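Galectin (Danio rerio, PDB 6E20) binds beta-galactoside-containing glycans as a galectin of zebrafish innate immunity and probably recognises the envelope glycoprotein of a fish rhabdovirus. Local coordinates at residues B[89-93]-B[94-98]; B[10-13]-B[14-17]. One frame throughout, in Å; residues are numbered along the deposited sequence.

In the fold
Contact 2 comes first: residues 10-17 lead the chain from strand 9-12, which pairs with strand 116-124 in one sheet of the galectin beta sandwich, to strand 16-23 in the other. Contact 1, residues 89-98, is the hairpin of strands 85-91 and 95-99, in the same sheet as strand 16-23. The two centres lie about 9 Å apart, on the same side of the chain's centre. Strands 16-23 and 85-91 are neighbours, and the O of Ile89 and the N of Leu17 are 2.7 Å apart, a probable hydrogen bond. Phe11 and Phe91 meet, so side chains of both contacts share the interior between the sheets; contact 1 lies away from the glycan pocket.

Contact 1: residues B[89-93]-B[94-98]; sequences ITFTN and EEFLV
Phe91 and Phe96 hang side by side from the same face of a beta hairpin, the antiparallel strands 85-91 and 95-99 of the galectin sandwich. Their planes are only 17° apart but the rings are slid past each other, with centroids 5.3 Å apart, so they barely overlap. The closest touch is made by the root of one side chain: CB of Phe91 lies 3.6 Å from CD2 of Phe96. Ile89 adds the methyl of its beta branch, CG2, which meets the edge of the Phe96 ring at CD2, 3.9 Å away. Large apolar residues suit this side because it is buried: Phe91 also meets the Phe11 ring, while Ile89 and Phe96 pack on Leu43 of strand 40-47.

Behind the side chains, Thr90 and Leu97 form a hydrogen-bonded antiparallel pair, with Leu97 N to Thr90 O at 2.6 Å and Thr90 N to Leu97 O at 3.0 Å. Both side chains lie on the sheet face away from the phenylalanines, where a water bridges OG1 of Thr90 and O of Leu97, giving that carbonyl a second donor.

At the turn Thr92 acts through backbone and hydroxyl together. Its N donates to Glu95 O, and chi1 of 60° sets OG1 between the backbone N and the carbonyl carbon, where it accepts from Glu95 N, tying the chain on both sides of the reversal. Threonine suits this place, its short, branched side chain holding the oxygen close to the backbone. A bend at chi2 (75°) brings the Glu94 carboxylate back across Thr92, where a second water lies 2.7 Å from Thr92 OG1 and donates to Glu94 OE1.

Contact 2: residues B[10-13]-B[14-17]; sequences SFKV and GQTL
Leu17 crosses the Phe11 ring at about a right angle, setting its CB over one face, 3.8 Å from the centroid and 23° off the ring normal, a CH-pi contact offset toward the rim. CG trans to the backbone N (chi1 -178°) carries the end of the Phe11 side chain under Leu17, whose CD2 follows on the same side of the ring, 4.0 Å from CE2 of Phe11. Both are apolar residues buried between the sheets, beside Ile34 and Ile133. At the ring's edge, 3.6 Å from CE1 of Phe11, lies Gln15 O, a buried carbonyl oxygen without a hydrogen-bonding partner.

Between strands 9-12 and 16-23, in opposite sheets of the galectin sandwich, the chain makes a type II beta turn from Lys12 to Gln15, closed by Gln15 N donating to Lys12 O at 3.2 Å. Gly14 fits its third position because, at its positive phi, a side chain would collide with the carbonyl O of Val13.

Gln15 folds back over the turn, extended beyond CG. Its OE1 accepts from Lys12 N at 2.8 Å, with an N-H...O angle of 160°. Glutamine is long enough to bring a side-chain carbonyl to this backbone N-H.

Contact 1: residues B[89-93]-B[94-98]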
loop_
_atom_site.group_PDB
_atom_site.type_symbol
_atom_site.label_atom_id
_atom_site.label_comp_id
_atom_site.label_asym_id
_atom_site.label_seq_id
_atom_site.Cartn_x
_atom_site.Cartn_y
_atom_site.Cartn_z
ATOM N N ILE B 89 -7.046 6.777 -9.919
ATOM C CA ILE B 89 -7.419 8.127 -9.413
ATOM C C ILE B 89 -6.274 9.066 -9.755
ATOM O O ILE B 89 -5.135 8.793 -9.324
ATOM C CB ILE B 89 -7.736 8.111 -7.906
ATOM C CG1 ILE B 89 -8.815 7.066 -7.612
ATOM C CG2 ILE B 89 -8.129 9.501 -7.390
ATOM C CD1 ILE B 89 -9.285 7.067 -6.196
ATOM N N THR B 90 -6.595 10.094 -10.535
ATOM C CA THR B 90 -5.741 11.256 -10.834
ATOM C C THR B 90 -6.322 12.464 -10.097
ATOM O O THR B 90 -7.555 12.586 -10.035
ATOM C CB THR B 90 -5.750 11.507 -12.345
ATOM O OG1 THR B 90 -5.381 10.282 -12.981
ATOM C CG2 THR B 90 -4.803 12.608 -12.740
ATOM N N PHE B 91 -5.514 13.389 -9.609
ATOM C CA PHE B 91 -6.116 14.667 -9.156
ATOM C C PHE B 91 -5.248 15.873 -9.451
ATOM O O PHE B 91 -4.031 15.774 -9.687
ATOM C CB PHE B 91 -6.491 14.644 -7.674
ATOM C CG PHE B 91 -5.377 14.852 -6.686
ATOM C CD1 PHE B 91 -4.400 13.885 -6.511
ATOM C CD2 PHE B 91 -5.389 15.946 -5.837
ATOM C CE1 PHE B 91 -3.413 14.042 -5.544
ATOM C CE2 PHE B 91 -4.409 16.097 -4.865
ATOM C CZ PHE B 91 -3.422 15.146 -4.720
ATOM N N THR B 92 -5.949 16.996 -9.398
ATOM C CA THR B 92 -5.466 18.368 -9.628
ATOM C C THR B 92 -5.946 19.137 -8.406
ATOM O O THR B 92 -6.772 18.563 -7.664
ATOM C CB THR B 92 -6.030 18.899 -10.956
ATOM O OG1 THR B 92 -7.457 18.874 -10.841
ATOM C CG2 THR B 92 -5.621 18.075 -12.159
ATOM N N ASN B 93 -5.512 20.385 -8.236
ATOM C CA ASN B 93 -6.046 21.284 -7.181
ATOM C C ASN B 93 -7.578 21.269 -7.256
ATOM O O ASN B 93 -8.229 21.413 -6.202
ATOM C CB ASN B 93 -5.555 22.724 -7.351
ATOM C CG ASN B 93 -4.057 22.869 -7.205
ATOM O OD1 ASN B 93 -3.590 23.636 -6.365
ATOM N ND2 ASN B 93 -3.293 22.161 -8.021
ATOM N N GLU B 94 -8.136 21.142 -8.464
ATOM C CA GLU B 94 -9.593 21.341 -8.720
ATOM C C GLU B 94 -10.369 20.043 -8.441
ATOM O O GLU B 94 -11.450 20.128 -7.815
ATOM C CB GLU B 94 -9.847 21.824 -10.151
ATOM C CG GLU B 94 -9.224 23.183 -10.473
ATOM C CD GLU B 94 -7.717 23.170 -10.673
ATOM O OE1 GLU B 94 -7.180 22.157 -11.176
ATOM O OE2 GLU B 94 -7.087 24.173 -10.314
ATOM N N GLU B 95 -9.921 18.883 -8.909
ATOM C CA GLU B 95 -10.813 17.686 -8.779
ATOM C C GLU B 95 -10.052 16.362 -8.838
ATOM O O GLU B 95 -8.888 16.322 -9.281
ATOM C CB GLU B 95 -11.975 17.738 -9.778
ATOM C CG GLU B 95 -11.571 17.512 -11.209
ATOM C CD GLU B 95 -12.680 17.425 -12.250
ATOM O OE1 GLU B 95 -12.336 17.013 -13.335
ATOM O OE2 GLU B 95 -13.855 17.831 -12.018
ATOM N N PHE B 96 -10.708 15.313 -8.334
ATOM C CA PHE B 96 -10.289 13.909 -8.515
ATOM C C PHE B 96 -10.924 13.376 -9.791
ATOM O O PHE B 96 -12.126 13.608 -10.026
ATOM C CB PHE B 96 -10.719 13.038 -7.340
ATOM C CG PHE B 96 -10.096 13.470 -6.052
ATOM C CD1 PHE B 96 -10.705 14.445 -5.267
ATOM C CD2 PHE B 96 -8.880 12.939 -5.652
ATOM C CE1 PHE B 96 -10.137 14.836 -4.070
ATOM C CE2 PHE B 96 -8.327 13.318 -4.440
ATOM C CZ PHE B 96 -8.954 14.271 -3.661
ATOM N N LEU B 97 -10.145 12.645 -10.568
ATOM C CA LEU B 97 -10.665 11.928 -11.761
ATOM C C LEU B 97 -10.489 10.439 -11.506
ATOM O O LEU B 97 -9.371 9.966 -11.578
ATOM C CB LEU B 97 -9.918 12.379 -13.023
ATOM C CG LEU B 97 -10.530 11.927 -14.353
ATOM C CD1 LEU B 97 -10.450 10.419 -14.531
ATOM C CD2 LEU B 97 -11.970 12.391 -14.477
ATOM N N VAL B 98 -11.590 9.755 -11.244
ATOM C CA VAL B 98 -11.623 8.288 -11.028
ATOM C C VAL B 98 -11.907 7.621 -12.363
ATOM O O VAL B 98 -12.964 7.905 -12.942
ATOM C CB VAL B 98 -12.683 7.892 -9.994
ATOM C CG1 VAL B 98 -12.653 6.399 -9.712
ATOM C CG2 VAL B 98 -12.522 8.711 -8.732
HETATM O O HOH W 1 -8.086 8.450 -13.232
HETATM O O HOH W 2 -8.714 20.010 -12.928
#

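Contact 2: residues B[10-13]-B[14-17]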
loop_
_atom_site.group_PDB
_atom_site.type_symbol
_atom_site.label_atom_id
_atom_site.label_comp_id
_atom_site.label_asym_id
_atom_site.label_seq_id
_atom_site.Cartn_x
_atom_site.Cartn_y
_atom_site.Cartn_z
ATOM N N SER B 10 2.756 9.151 -0.026
ATOM C CA SER B 10 2.300 10.479 -0.521
ATOM C C SER B 10 1.654 10.376 -1.913
ATOM O O SER B 10 2.242 9.838 -2.818
ATOM C CB SER B 10 3.428 11.465 -0.475
ATOM O OG SER B 10 3.714 11.766 0.889
ATOM N N PHE B 11 0.445 10.891 -2.042
ATOM C CA PHE B 11 -0.306 11.005 -3.316
ATOM C C PHE B 11 -0.435 12.493 -3.650
ATOM O O PHE B 11 -1.165 13.224 -2.937
ATOM C CB PHE B 11 -1.671 10.334 -3.156
ATOM C CG PHE B 11 -2.552 10.326 -4.376
ATOM C CD1 PHE B 11 -2.024 10.181 -5.650
ATOM C CD2 PHE B 11 -3.934 10.408 -4.229
ATOM C CE1 PHE B 11 -2.857 10.149 -6.759
ATOM C CE2 PHE B 11 -4.766 10.380 -5.335
ATOM C CZ PHE B 11 -4.222 10.236 -6.594
ATOM N N LYS B 12 0.283 12.917 -4.686
ATOM C CA LYS B 12 0.432 14.349 -5.053
ATOM C C LYS B 12 -0.304 14.626 -6.363
ATOM O O LYS B 12 -0.507 13.695 -7.166
ATOM C CB LYS B 12 1.912 14.712 -5.194
ATOM C CG LYS B 12 2.814 14.276 -4.039
ATOM C CD LYS B 12 4.309 14.481 -4.293
ATOM C CE LYS B 12 4.654 15.842 -4.879
ATOM N NZ LYS B 12 6.089 15.955 -5.251
ATOM N N VAL B 13 -0.638 15.898 -6.583
ATOM C CA VAL B 13 -1.184 16.404 -7.873
ATOM C C VAL B 13 -0.261 15.949 -9.003
ATOM O O VAL B 13 0.937 16.253 -8.907
ATOM C CB VAL B 13 -1.348 17.935 -7.815
ATOM C CG1 VAL B 13 -1.265 18.596 -9.187
ATOM C CG2 VAL B 13 -2.650 18.267 -7.110
ATOM N N GLY B 14 -0.783 15.172 -9.955
ATOM C CA GLY B 14 -0.084 14.755 -11.182
ATOM C C GLY B 14 0.194 13.266 -11.233
ATOM O O GLY B 14 0.566 12.771 -12.306
ATOM N N GLN B 15 0.089 12.560 -10.116
ATOM C CA GLN B 15 0.365 11.102 -10.091
ATOM C C GLN B 15 -0.951 10.359 -10.332
ATOM O O GLN B 15 -2.013 10.951 -10.131
ATOM C CB GLN B 15 0.964 10.687 -8.745
ATOM C CG GLN B 15 2.152 11.529 -8.306
ATOM C CD GLN B 15 2.705 11.069 -6.981
ATOM O OE1 GLN B 15 2.083 11.239 -5.942
ATOM N NE2 GLN B 15 3.896 10.509 -7.011
ATOM N N THR B 16 -0.886 9.106 -10.767
ATOM C CA THR B 16 -2.071 8.215 -10.774
ATOM C C THR B 16 -1.935 7.274 -9.580
ATOM O O THR B 16 -0.823 6.759 -9.328
ATOM C CB THR B 16 -2.238 7.462 -12.097
ATOM O OG1 THR B 16 -1.736 8.296 -13.143
ATOM C CG2 THR B 16 -3.683 7.113 -12.383
ATOM N N LEU B 17 -3.025 7.114 -8.845
ATOM C CA LEU B 17 -3.183 6.070 -7.811
ATOM C C LEU B 17 -3.963 4.905 -8.432
ATOM O O LEU B 17 -5.099 5.140 -8.863
ATOM C CB LEU B 17 -3.934 6.689 -6.644
ATOM C CG LEU B 17 -4.528 5.699 -5.652
ATOM C CD1 LEU B 17 -3.453 4.785 -5.086
ATOM C CD2 LEU B 17 -5.249 6.461 -4.559
#